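Local coordinates for protein putative glycoside hydrolase (Bacteroides thetaiotaomicron VPI-5482, PDB 3HBZ) that is of unconfirmed function but binds calcium and may take part in carbohydrate metabolism, perhaps as a glycoside hydrolase, at residues F114-G119 against M124-G129; A131-T136 against D144-Q149; D104-G107 against Y112-V115; N152-K157 against D279-F284; I244-E247 against P253-D256. All blocks are in the same frame, centred on the assembly; numbering follows the deposited sequence. Where two conformers were deposited one is given.

Contact 1: residues F114-G119 against M124-G129. With NA (sodium ion), chain D.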
# COMPACT_ATOMS: atom_id res chain seq x y z
N PHE A 114 -1.24 8.57 2.17
CA PHE A 114 -1.08 9.33 0.93
C PHE A 114 -2.06 8.88 -0.11
O PHE A 114 -2.22 7.66 -0.36
CB PHE A 114 0.35 9.11 0.40
CG PHE A 114 1.39 9.80 1.19
CD1 PHE A 114 1.73 11.12 0.89
CD2 PHE A 114 2.04 9.17 2.25
CE1 PHE A 114 2.71 11.78 1.64
CE2 PHE A 114 3.03 9.83 2.96
CZ PHE A 114 3.34 11.14 2.67
N VAL A 115 -2.73 9.84 -0.73
CA VAL A 115 -3.70 9.56 -1.78
C VAL A 115 -3.37 10.33 -3.05
O VAL A 115 -2.65 11.32 -3.04
CB VAL A 115 -5.13 9.89 -1.27
CG1 VAL A 115 -5.41 9.06 0.03
CG2 VAL A 115 -5.30 11.40 -0.95
N GLU A 116 -3.90 9.84 -4.17
CA GLU A 116 -3.88 10.56 -5.44
C GLU A 116 -5.30 11.04 -5.69
O GLU A 116 -6.25 10.30 -5.40
CB GLU A 116 -3.40 9.62 -6.53
CG GLU A 116 -2.01 8.98 -6.23
CD GLU A 116 -0.92 10.02 -6.12
OE1 GLU A 116 -1.09 11.08 -6.74
OE2 GLU A 116 0.08 9.79 -5.39
N ARG A 117 -5.45 12.28 -6.18
CA ARG A 117 -6.75 12.87 -6.47
C ARG A 117 -6.86 13.28 -7.94
O ARG A 117 -5.85 13.55 -8.62
CB ARG A 117 -7.02 14.10 -5.56
CG ARG A 117 -7.25 13.74 -4.10
CD ARG A 117 -7.56 14.94 -3.13
NE ARG A 117 -8.11 14.43 -1.84
CZ ARG A 117 -7.56 14.52 -0.60
NH1 ARG A 117 -6.42 15.16 -0.37
NH2 ARG A 117 -8.19 13.97 0.44
N GLU A 118 -8.08 13.25 -8.46
CA GLU A 118 -8.47 14.01 -9.67
C GLU A 118 -9.54 14.98 -9.19
O GLU A 118 -10.66 14.57 -8.90
CB GLU A 118 -9.04 13.10 -10.77
CG GLU A 118 -7.99 12.23 -11.49
CD GLU A 118 -8.58 11.41 -12.68
OE1 GLU A 118 -9.75 11.65 -13.08
OE2 GLU A 118 -7.88 10.53 -13.22
N GLY A 119 -9.18 16.26 -9.04
CA GLY A 119 -10.06 17.24 -8.40
C GLY A 119 -10.26 16.83 -6.96
O GLY A 119 -9.29 16.52 -6.26
N MSE A 124 -6.68 6.85 -5.78
CA MSE A 124 -5.76 5.82 -5.24
C MSE A 124 -5.28 6.17 -3.84
O MSE A 124 -4.97 7.34 -3.55
CB MSE A 124 -4.54 5.64 -6.15
CG MSE A 124 -3.78 4.33 -5.87
SE MSE A 124 -2.23 4.18 -6.95
CE MSE A 124 -1.02 5.32 -5.91
N GLU A 125 -5.22 5.16 -2.97
CA GLU A 125 -4.59 5.21 -1.69
C GLU A 125 -3.30 4.38 -1.69
O GLU A 125 -3.32 3.17 -1.93
CB GLU A 125 -5.51 4.71 -0.60
CG GLU A 125 -6.89 5.36 -0.64
CD GLU A 125 -7.71 5.20 0.65
OE1 GLU A 125 -7.20 4.63 1.66
OE2 GLU A 125 -8.87 5.71 0.63
N TRP A 126 -2.17 5.05 -1.46
CA TRP A 126 -0.91 4.33 -1.24
C TRP A 126 -1.04 3.55 0.06
O TRP A 126 -1.80 3.92 0.96
CB TRP A 126 0.26 5.28 -1.11
CG TRP A 126 0.68 5.97 -2.38
CD1 TRP A 126 0.18 7.11 -2.89
CD2 TRP A 126 1.72 5.54 -3.28
NE1 TRP A 126 0.83 7.42 -4.09
CE2 TRP A 126 1.79 6.48 -4.33
CE3 TRP A 126 2.62 4.47 -3.28
CZ2 TRP A 126 2.70 6.35 -5.37
CZ3 TRP A 126 3.54 4.36 -4.30
CH2 TRP A 126 3.58 5.29 -5.33
N ALA A 127 -0.29 2.47 0.15
CA ALA A 127 -0.25 1.65 1.37
C ALA A 127 1.13 1.77 2.01
O ALA A 127 2.11 2.10 1.32
CB ALA A 127 -0.53 0.18 1.02
N SER A 128 1.20 1.47 3.32
CA SER A 128 2.47 1.31 4.06
C SER A 128 2.25 0.33 5.17
O SER A 128 1.12 -0.14 5.37
CB SER A 128 2.94 2.61 4.71
OG SER A 128 2.07 3.01 5.78
N GLY A 129 3.32 0.04 5.92
CA GLY A 129 3.17 -0.76 7.12
C GLY A 129 2.70 -0.04 8.38
O GLY A 129 2.79 -0.61 9.47
NA NA D . -1.30 12.36 -8.80
O HOH W 1 -0.19 5.74 2.46
O HOH W 2 -2.87 13.59 -7.19
O HOH W 3 -3.23 11.75 -9.56
O HOH W 4 -0.95 14.71 -10.23
O HOH W 5 0.30 13.56 -6.84
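Glu-116 and Trp-126 meet across the beta hairpin of strands 115-118 and 121-125. The tight side carries Glu-116, Met-124 and Trp-126. Glu-116 and Met-124 are a hydrogen-bonded antiparallel pair, although only one of its two bonds is strong: Glu-116 N reaches Met-124 O at 2.8 Å, while the return bond from Met-124 N to Glu-116 O is weak. Next along, Trp-126 N donates to Phe-114 O at 2.8 Å. The selenomethionine methyl CE of Met-124 sits over one indole face, offset toward the rim, and also touches Glu-116 CG at 3.8 Å. On the reverse of the hairpin the non-hydrogen-bonded pair Val-115 and Glu-125 makes a thinner contact, CG1 to CG at 4.0 Å. The wet side begins at the sodium ion, bound by Glu-116 OE1 at 2.4 Å, by Ile-99 O and by four waters. A bend in the Glu-116 chain (chi2 -62°) sets the carboxylate between metal and indole, so each oxygen has its own partner. OE2 turns its anti lone pair to Trp-126 NE1, 2.8 Å away, in a nearly straight bond (166°) only 2° out of the indole plane.

Contact 2: residues A131-T136 against D144-Q149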
# COMPACT_ATOMS: atom_id res chain seq x y z
N ALA A 131 -0.27 0.58 9.79
CA ALA A 131 -1.22 -0.20 10.59
C ALA A 131 -0.49 -1.27 11.45
O ALA A 131 -0.89 -1.57 12.59
CB ALA A 131 -2.26 -0.85 9.70
N GLY A 132 0.57 -1.82 10.89
CA GLY A 132 1.37 -2.81 11.58
C GLY A 132 2.16 -2.16 12.71
O GLY A 132 2.21 -2.70 13.81
N TYR A 133 2.82 -1.04 12.41
CA TYR A 133 3.59 -0.34 13.44
C TYR A 133 2.77 0.09 14.67
O TYR A 133 3.27 0.11 15.81
CB TYR A 133 4.34 0.86 12.84
CG TYR A 133 5.44 1.42 13.76
CD1 TYR A 133 6.61 0.73 13.96
CD2 TYR A 133 5.32 2.66 14.36
CE1 TYR A 133 7.64 1.22 14.82
CE2 TYR A 133 6.34 3.20 15.17
CZ TYR A 133 7.49 2.46 15.42
OH TYR A 133 8.48 2.96 16.25
N ALA A 134 1.53 0.47 14.43
CA ALA A 134 0.62 0.84 15.51
C ALA A 134 0.50 -0.27 16.55
O ALA A 134 0.34 0.00 17.75
CB ALA A 134 -0.79 1.19 14.93
N MSE A 135 0.63 -1.51 16.08
CA MSE A 135 0.50 -2.68 16.94
C MSE A 135 1.69 -2.87 17.87
O MSE A 135 1.56 -3.62 18.82
CB MSE A 135 0.27 -3.97 16.11
CG MSE A 135 -1.04 -3.96 15.37
SE MSE A 135 -1.14 -5.53 14.18
CE MSE A 135 -1.12 -6.93 15.46
N THR A 136 2.80 -2.15 17.66
CA THR A 136 3.98 -2.25 18.56
C THR A 136 3.78 -1.44 19.82
O THR A 136 4.58 -1.55 20.76
CB THR A 136 5.24 -1.68 17.89
OG1 THR A 136 5.07 -0.27 17.70
CG2 THR A 136 5.52 -2.38 16.51
N ASP A 144 5.58 9.80 14.38
CA ASP A 144 6.39 8.77 15.02
C ASP A 144 6.39 7.47 14.19
O ASP A 144 7.11 6.51 14.51
CB ASP A 144 5.84 8.46 16.42
CG ASP A 144 5.91 9.63 17.39
OD1 ASP A 144 6.77 10.53 17.23
OD2 ASP A 144 5.10 9.63 18.34
N TYR A 145 5.57 7.41 13.15
CA TYR A 145 5.50 6.22 12.33
C TYR A 145 6.66 6.16 11.30
O TYR A 145 7.36 7.16 11.06
CB TYR A 145 4.18 6.17 11.59
CG TYR A 145 3.00 5.80 12.44
CD1 TYR A 145 2.44 6.71 13.33
CD2 TYR A 145 2.42 4.51 12.35
CE1 TYR A 145 1.34 6.35 14.12
CE2 TYR A 145 1.34 4.15 13.15
CZ TYR A 145 0.81 5.06 14.04
OH TYR A 145 -0.28 4.70 14.79
N PRO A 146 6.89 4.98 10.72
CA PRO A 146 7.94 4.84 9.71
C PRO A 146 7.66 5.60 8.41
O PRO A 146 8.60 5.96 7.68
CB PRO A 146 7.99 3.32 9.45
CG PRO A 146 7.45 2.71 10.74
CD PRO A 146 6.30 3.67 11.09
N THR A 147 6.38 5.86 8.16
CA THR A 147 5.95 6.46 6.91
C THR A 147 5.13 7.71 7.27
O THR A 147 4.08 7.60 7.90
CB THR A 147 5.12 5.49 6.14
OG1 THR A 147 5.88 4.32 5.85
CG2 THR A 147 4.62 6.13 4.79
N PHE A 148 5.63 8.89 6.89
CA PHE A 148 4.92 10.16 7.15
C PHE A 148 5.20 11.19 6.09
O PHE A 148 5.95 10.95 5.15
CB PHE A 148 5.25 10.71 8.55
CG PHE A 148 6.74 11.02 8.79
CD1 PHE A 148 7.62 9.99 9.13
CD2 PHE A 148 7.23 12.31 8.68
CE1 PHE A 148 8.96 10.24 9.36
CE2 PHE A 148 8.58 12.57 8.90
CZ PHE A 148 9.45 11.54 9.24
N GLN A 149 4.52 12.34 6.21
CA GLN A 149 4.70 13.43 5.26
C GLN A 149 5.57 14.52 5.83
O GLN A 149 5.39 14.89 6.99
CB GLN A 149 3.34 14.03 4.92
CG GLN A 149 3.36 15.00 3.73
CD GLN A 149 2.01 15.62 3.47
OE1 GLN A 149 1.31 15.96 4.41
NE2 GLN A 149 1.63 15.77 2.18
O HOH W 6 8.48 5.76 16.59
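Tyr-133 reaches from its short helix into a corner made by Asp-144, Tyr-145 and Pro-146, and its ring is gripped over both faces. Pro-146 lies over one of them, CD standing 3.9 Å from the ring centroid in a CH-pi contact 28° off the normal. Over the centre of the opposite face sits Thr-136 OG1, held there by its own bond to Tyr-133 O (2.6 Å), a carbonyl that also accepts from Thr-136 N. The second tyrosine receives the edge of the first: the rings of Tyr-133 and Tyr-145 form an offset edge-to-face pair, centroids 5.9 Å apart and planes at 64°, with CD2 meeting CD2 at 4.0 Å. With CG trans to its backbone N (chi1 -165°), Tyr-133 stretches out from the helix toward this corner. The contact thus packs helix 130-134 against the turn that feeds strand 147-150, in a mainly antiparallel beta fold consistent with the galactose-binding-like sandwiches to which the family is related. At the polar end, Tyr-133 OH is bonded to Ser-165 O, and water 6 donates both to that hydroxyl and, at 2.6 Å, to Asp-144 O. Tyr-145 continues along the helix, where its OH rests against the methyl CB of Ala-134 at 3.5 Å.

Contact 3: residues D104-G107 against Y112-V115; sequences DTLG and YIFV
The Phe-114 ring carries Thr-105 CG2 over one face, 4.0 Å from the centroid and 23° off the normal, while water 7 lies in plane at its edge. The same methyl meets the Tyr-112 ring obliquely, CG2 to CD1 at 3.8 Å, and so fits between two aromatic residues that are next-but-one in sequence. A chi1 of 61° tucks the threonine hydroxyl between backbone N and carbonyl carbon and leaves CG2 to approach the rings. Thr-105 and Phe-114 are also joined through a single backbone bridge. Val-115 N donates to Asp-104 O (3.0 Å) from well above the carbonyl plane, and Leu-106 N donates to Ile-113 O (2.9 Å) nearly in line with the C=O bond. Water 7 links Asp-104 N to Val-115 O, and water 8 links Leu-106 O to Ile-113 N, adding water-mediated links beside the direct bonds. Leu-106 turns toward the other segment, with CG on Val-115 CG1 (3.7 Å) and CD1 on Ile-113 CG2 (3.8 Å). Replacing it by alanine would probably leave a gap over Val-115 CG1 and Ile-113 CG2, stripping both of this apolar cover. The contact folds the connection between strands 99-100 and 115-118 back on itself; Leu-106 and Ile-113 also touch Glu-125 of strand 121-125, while Thr-105 and Phe-114 rest on Gln-149 of strand 147-150.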
# COMPACT_ATOMS: atom_id res chain seq x y z
N ASP A 104 -1.01 15.10 -0.96
CA ASP A 104 -2.36 14.84 -0.47
C ASP A 104 -2.37 13.63 0.45
O ASP A 104 -1.82 12.57 0.09
CB ASP A 104 -3.28 14.52 -1.64
CG ASP A 104 -3.54 15.75 -2.54
OD1 ASP A 104 -3.72 16.86 -2.03
OD2 ASP A 104 -3.53 15.56 -3.75
N THR A 105 -3.01 13.77 1.60
CA THR A 105 -3.16 12.67 2.54
C THR A 105 -4.57 12.73 3.12
O THR A 105 -5.26 13.76 3.01
CB THR A 105 -2.19 12.79 3.69
OG1 THR A 105 -2.46 14.01 4.36
CG2 THR A 105 -0.71 12.74 3.21
N LEU A 106 -5.02 11.64 3.73
CA LEU A 106 -6.36 11.56 4.33
C LEU A 106 -6.40 12.28 5.67
O LEU A 106 -5.60 12.02 6.54
CB LEU A 106 -6.86 10.12 4.46
CG LEU A 106 -7.24 9.30 3.21
CD1 LEU A 106 -7.57 7.86 3.66
CD2 LEU A 106 -8.43 9.87 2.42
N GLY A 107 -7.33 13.21 5.82
CA GLY A 107 -7.48 13.95 7.08
C GLY A 107 -8.14 13.11 8.17
O GLY A 107 -8.80 12.10 7.89
N TYR A 112 -0.38 8.89 8.57
CA TYR A 112 -0.53 9.39 7.25
C TYR A 112 -0.85 8.29 6.28
O TYR A 112 -0.19 7.23 6.26
CB TYR A 112 0.76 10.05 6.81
CG TYR A 112 0.96 11.43 7.40
CD1 TYR A 112 0.28 12.51 6.88
CD2 TYR A 112 1.84 11.66 8.43
CE1 TYR A 112 0.49 13.77 7.35
CE2 TYR A 112 2.05 12.96 8.93
CZ TYR A 112 1.36 14.00 8.39
OH TYR A 112 1.51 15.30 8.82
N ILE A 113 -1.84 8.59 5.43
CA ILE A 113 -2.21 7.79 4.24
C ILE A 113 -2.19 8.79 3.07
O ILE A 113 -2.97 9.76 3.04
CB ILE A 113 -3.60 7.15 4.40
CG1 ILE A 113 -3.69 6.19 5.63
CG2 ILE A 113 -4.09 6.41 3.11
CD1 ILE A 113 -5.18 5.89 6.10
N PHE A 114 -1.24 8.57 2.17
CA PHE A 114 -1.08 9.33 0.93
C PHE A 114 -2.06 8.88 -0.11
O PHE A 114 -2.22 7.66 -0.36
CB PHE A 114 0.35 9.11 0.40
CG PHE A 114 1.39 9.80 1.19
CD1 PHE A 114 1.73 11.12 0.89
CD2 PHE A 114 2.04 9.17 2.25
CE1 PHE A 114 2.71 11.78 1.64
CE2 PHE A 114 3.03 9.83 2.96
CZ PHE A 114 3.34 11.14 2.67
N VAL A 115 -2.73 9.84 -0.73
CA VAL A 115 -3.70 9.56 -1.78
C VAL A 115 -3.37 10.33 -3.05
O VAL A 115 -2.65 11.32 -3.04
CB VAL A 115 -5.13 9.89 -1.27
CG1 VAL A 115 -5.41 9.06 0.03
CG2 VAL A 115 -5.30 11.40 -0.95
O HOH W 7 -0.13 12.41 -2.18
O HOH W 8 -3.69 10.30 6.58

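Contact 4: residues N152-K157 against D279-F284; sequences NGKTGK and DEWTYF. With CA (calcium ion), chain B.
CB of Lys-154 stands over the indole of Trp-281 in a CH-pi contact, 3.8 Å from the centroid of the five-membered ring and 10° off its normal. Because Lys-154 CG is trans to the backbone N (chi1 -180°), the aliphatic chain runs on across the indole, CD nearing Trp-281 CB at 4.1 Å. The backbone packs as well, Lys-154 N lying 3.3 Å from Trp-281 CZ2, and Asn-152 O comes to the ring edge. Hydrogen bonding across the contact goes through water 9, which donates to Gly-153 O and accepts from Trp-281 NE1, each at 3.1 Å. Charges are met outside the two segments: Lys-154 NZ pairs with Glu-333, and Lys-218 makes a cation-pi contact with Trp-281. Metal bonds form the last group. Thr-155 O (2.4 Å) and Lys-157 O (2.3 Å) bind the calcium together with water 10, Asn-101, Glu-103 and Asp-332. Lys-154 N also donates to the calcium ligand Asp-332 OD2, making this residue second shell to the metal. Trp-281 therefore touches the calcium-binding loop by a mainly apolar, CH-pi contact with a water bridge at its edge, and none of its atoms binds the ion.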
# COMPACT_ATOMS: atom_id res chain seq x y z
N ASN A 152 9.16 19.87 3.86
CA ASN A 152 10.16 20.42 2.95
C ASN A 152 10.52 19.50 1.80
O ASN A 152 11.57 18.89 1.80
CB ASN A 152 11.45 20.81 3.69
CG ASN A 152 11.24 21.90 4.72
OD1 ASN A 152 10.47 22.84 4.51
ND2 ASN A 152 11.95 21.79 5.84
N GLY A 153 9.64 19.43 0.82
CA GLY A 153 9.83 18.58 -0.34
C GLY A 153 10.61 19.33 -1.40
O GLY A 153 10.99 20.46 -1.20
N LYS A 154 10.76 18.73 -2.56
CA LYS A 154 11.42 19.38 -3.65
C LYS A 154 10.51 20.49 -4.16
O LYS A 154 10.96 21.59 -4.36
CB LYS A 154 11.75 18.37 -4.76
CG LYS A 154 12.47 18.98 -5.96
CD LYS A 154 13.14 17.90 -6.80
CE LYS A 154 13.87 18.51 -8.00
NZ LYS A 154 12.92 19.21 -8.91
N THR A 155 9.23 20.18 -4.37
CA THR A 155 8.20 21.23 -4.54
C THR A 155 7.09 20.80 -3.60
O THR A 155 6.78 19.62 -3.53
CB THR A 155 7.67 21.33 -5.99
OG1 THR A 155 7.49 20.01 -6.53
CG2 THR A 155 8.67 22.14 -6.91
N GLY A 156 6.50 21.73 -2.87
CA GLY A 156 5.53 21.37 -1.83
C GLY A 156 6.11 20.40 -0.80
O GLY A 156 7.25 20.54 -0.41
N LYS A 157 5.29 19.46 -0.34
CA LYS A 157 5.70 18.50 0.70
C LYS A 157 6.20 17.27 0.01
O LYS A 157 6.15 17.21 -1.24
CB LYS A 157 4.53 18.18 1.59
CG LYS A 157 3.91 19.50 2.19
CD LYS A 157 2.64 19.23 2.97
CE LYS A 157 2.13 20.51 3.67
NZ LYS A 157 0.77 20.27 4.21
N ASP A 279 22.44 14.53 0.61
CA ASP A 279 21.56 15.56 1.14
C ASP A 279 21.05 16.48 0.03
O ASP A 279 20.49 17.52 0.29
CB ASP A 279 22.29 16.37 2.22
CG ASP A 279 22.74 15.52 3.39
OD1 ASP A 279 22.01 14.58 3.78
OD2 ASP A 279 23.82 15.81 3.94
N GLU A 280 21.28 16.12 -1.22
CA GLU A 280 20.74 16.92 -2.30
C GLU A 280 19.73 16.06 -3.06
O GLU A 280 19.91 14.85 -3.17
CB GLU A 280 21.87 17.46 -3.19
CG GLU A 280 22.66 18.59 -2.53
N TRP A 281 18.66 16.69 -3.55
CA TRP A 281 17.63 15.97 -4.31
C TRP A 281 18.30 15.41 -5.54
O TRP A 281 18.86 16.16 -6.34
CB TRP A 281 16.50 16.92 -4.75
CG TRP A 281 15.58 17.31 -3.59
CD1 TRP A 281 15.45 18.55 -3.03
CD2 TRP A 281 14.65 16.47 -2.92
NE1 TRP A 281 14.51 18.53 -2.04
CE2 TRP A 281 14.00 17.27 -1.94
CE3 TRP A 281 14.30 15.13 -3.04
CZ2 TRP A 281 13.03 16.76 -1.09
CZ3 TRP A 281 13.33 14.61 -2.18
CH2 TRP A 281 12.70 15.43 -1.22
N THR A 282 18.25 14.09 -5.67
CA THR A 282 19.01 13.39 -6.69
C THR A 282 18.03 12.66 -7.58
O THR A 282 17.14 11.98 -7.09
CB THR A 282 19.98 12.39 -5.98
OG1 THR A 282 20.76 13.12 -5.01
CG2 THR A 282 20.87 11.65 -6.96
N TYR A 283 18.20 12.81 -8.89
CA TYR A 283 17.30 12.26 -9.87
C TYR A 283 17.56 10.78 -10.08
O TYR A 283 18.72 10.36 -10.07
CB TYR A 283 17.52 12.97 -11.21
CG TYR A 283 16.54 12.61 -12.30
CD1 TYR A 283 15.17 12.81 -12.12
CD2 TYR A 283 16.98 12.12 -13.54
CE1 TYR A 283 14.25 12.52 -13.15
CE2 TYR A 283 16.08 11.83 -14.56
CZ TYR A 283 14.73 12.04 -14.37
OH TYR A 283 13.84 11.75 -15.38
N PHE A 284 16.49 9.99 -10.20
CA PHE A 284 16.61 8.62 -10.64
C PHE A 284 15.70 8.41 -11.82
O PHE A 284 14.64 9.03 -11.94
CB PHE A 284 16.32 7.62 -9.51
CG PHE A 284 14.96 7.73 -8.90
CD1 PHE A 284 13.89 6.99 -9.41
CD2 PHE A 284 14.76 8.47 -7.76
CE1 PHE A 284 12.65 7.05 -8.82
CE2 PHE A 284 13.50 8.52 -7.16
CZ PHE A 284 12.45 7.80 -7.68
CA CA B . 5.94 17.43 -3.50
O HOH W 9 13.95 21.16 -0.45
O HOH W 10 5.97 18.00 -5.80

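Contact 5: residues I244-E247 against P253-D256; sequences IMYE and PTLD
A buried aromatic-aliphatic contact sets Tyr-246 of strand 240-247 against Leu-255, in the loop that leads on to strand 266-271. Leu-255 CG stands over one face of the ring, 3.6 Å from the centroid and only 5° off the normal, practically central. CD1 reaches further toward the root of the tyrosine, 3.6 Å from Tyr-246 CG, because the two side chains slide past each other in opposite directions. Ile-244, two residues earlier on the same side of the strand, continues the apolar patch, its CD1 touching Leu-255 CD1 at 4.1 Å. With chi1 at 60°, Tyr-246 has CG between its backbone N and carbonyl carbon, and the ring projects from the strand toward the loop. Tyr-246 OH thereby comes within 3.3 Å of Thr-254 CA, and accepts a weak bond from Leu-255 N (3.5 Å). The stronger partners of that oxygen are Phe-202 O on strand 200-205 and Asn-307 ND2 on strand 306-313. Nearby, Thr-254 OG1 donates to Leu-255 O at 2.8 Å. A phenylalanine in place of Tyr-246 would probably keep the seat for Leu-255 but leave Phe-202 O and Asn-307 ND2 without this mate. The chemistry is thus divided along one side chain: the ring face binds the loop by apolar packing, while the hydroxyl bonds Tyr-246 to strands 200-205 and 306-313 and offers the loop only a weak bond.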
# COMPACT_ATOMS: atom_id res chain seq x y z
N ILE A 244 7.52 -3.31 -10.20
CA ILE A 244 7.33 -4.62 -10.84
C ILE A 244 6.02 -4.59 -11.63
O ILE A 244 5.11 -3.83 -11.33
CB ILE A 244 7.33 -5.76 -9.82
CG1 ILE A 244 6.25 -5.54 -8.74
CG2 ILE A 244 8.69 -5.88 -9.15
CD1 ILE A 244 6.18 -6.65 -7.66
N MSE A 245 5.98 -5.38 -12.69
CA MSE A 245 4.79 -5.66 -13.47
C MSE A 245 4.69 -7.18 -13.52
O MSE A 245 5.69 -7.88 -13.82
CB MSE A 245 4.93 -5.15 -14.87
CG MSE A 245 3.62 -5.16 -15.63
SE MSE A 245 3.91 -4.63 -17.41
CE MSE A 245 2.03 -4.41 -17.94
N TYR A 246 3.52 -7.69 -13.18
CA TYR A 246 3.25 -9.12 -13.25
C TYR A 246 1.83 -9.42 -13.72
O TYR A 246 0.91 -8.63 -13.56
CB TYR A 246 3.47 -9.78 -11.86
CG TYR A 246 2.58 -9.22 -10.78
CD1 TYR A 246 2.91 -8.06 -10.09
CD2 TYR A 246 1.37 -9.84 -10.45
CE1 TYR A 246 2.09 -7.56 -9.05
CE2 TYR A 246 0.52 -9.32 -9.43
CZ TYR A 246 0.88 -8.21 -8.74
OH TYR A 246 -0.01 -7.72 -7.79
N GLU A 247 1.68 -10.61 -14.29
CA GLU A 247 0.41 -11.10 -14.72
C GLU A 247 -0.36 -11.75 -13.53
O GLU A 247 0.19 -12.58 -12.81
CB GLU A 247 0.64 -12.16 -15.80
CG GLU A 247 -0.69 -12.68 -16.35
CD GLU A 247 -0.51 -13.62 -17.54
OE1 GLU A 247 0.62 -13.75 -18.04
OE2 GLU A 247 -1.54 -14.20 -17.98
N PRO A 253 -3.31 -13.43 -7.28
CA PRO A 253 -4.04 -12.15 -7.36
C PRO A 253 -3.17 -10.95 -7.02
O PRO A 253 -3.54 -9.80 -7.31
CB PRO A 253 -5.17 -12.32 -6.33
CG PRO A 253 -4.63 -13.35 -5.35
CD PRO A 253 -3.79 -14.28 -6.16
N THR A 254 -2.05 -11.23 -6.36
CA THR A 254 -1.11 -10.23 -5.93
C THR A 254 0.26 -10.92 -5.72
O THR A 254 0.34 -12.13 -5.64
CB THR A 254 -1.57 -9.60 -4.62
OG1 THR A 254 -0.72 -8.52 -4.33
CG2 THR A 254 -1.55 -10.66 -3.43
N LEU A 255 1.32 -10.13 -5.68
CA LEU A 255 2.61 -10.57 -5.18
C LEU A 255 2.75 -9.89 -3.83
O LEU A 255 1.94 -8.99 -3.48
CB LEU A 255 3.74 -10.14 -6.14
CG LEU A 255 3.66 -10.81 -7.53
CD1 LEU A 255 4.91 -10.53 -8.36
CD2 LEU A 255 3.42 -12.35 -7.40
N ASP A 256 3.76 -10.31 -3.08
CA ASP A 256 4.06 -9.77 -1.76
C ASP A 256 5.53 -9.82 -1.43
O ASP A 256 6.38 -10.04 -2.33
CB ASP A 256 3.22 -10.46 -0.71
CG ASP A 256 3.43 -11.95 -0.70
OD1 ASP A 256 4.55 -12.43 -0.95
OD2 ASP A 256 2.44 -12.62 -0.37

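In the fold
Contacts 1 and 3 are contiguous, sharing Phe-114 and Val-115, with centres about 6 Å apart. Contact 2 joins them through strand 147-150, where Phe-114 CZ touches Gln-149 CB at 3.7 Å. The same glutamine leads on toward the calcium loop of contact 4, its NE2 lying 3.7 Å from Lys-157 CD. The two metal-bearing contacts, 1 with sodium and 4 with calcium, do not touch; their nearest atoms are about 7 Å apart, yet the Phe-114 side chain comes within about 8 Å of the calcium. Contact 5 stands apart: though nested in sequence inside the loop closed by contact 4, its centre is about 29 Å from that contact's centre.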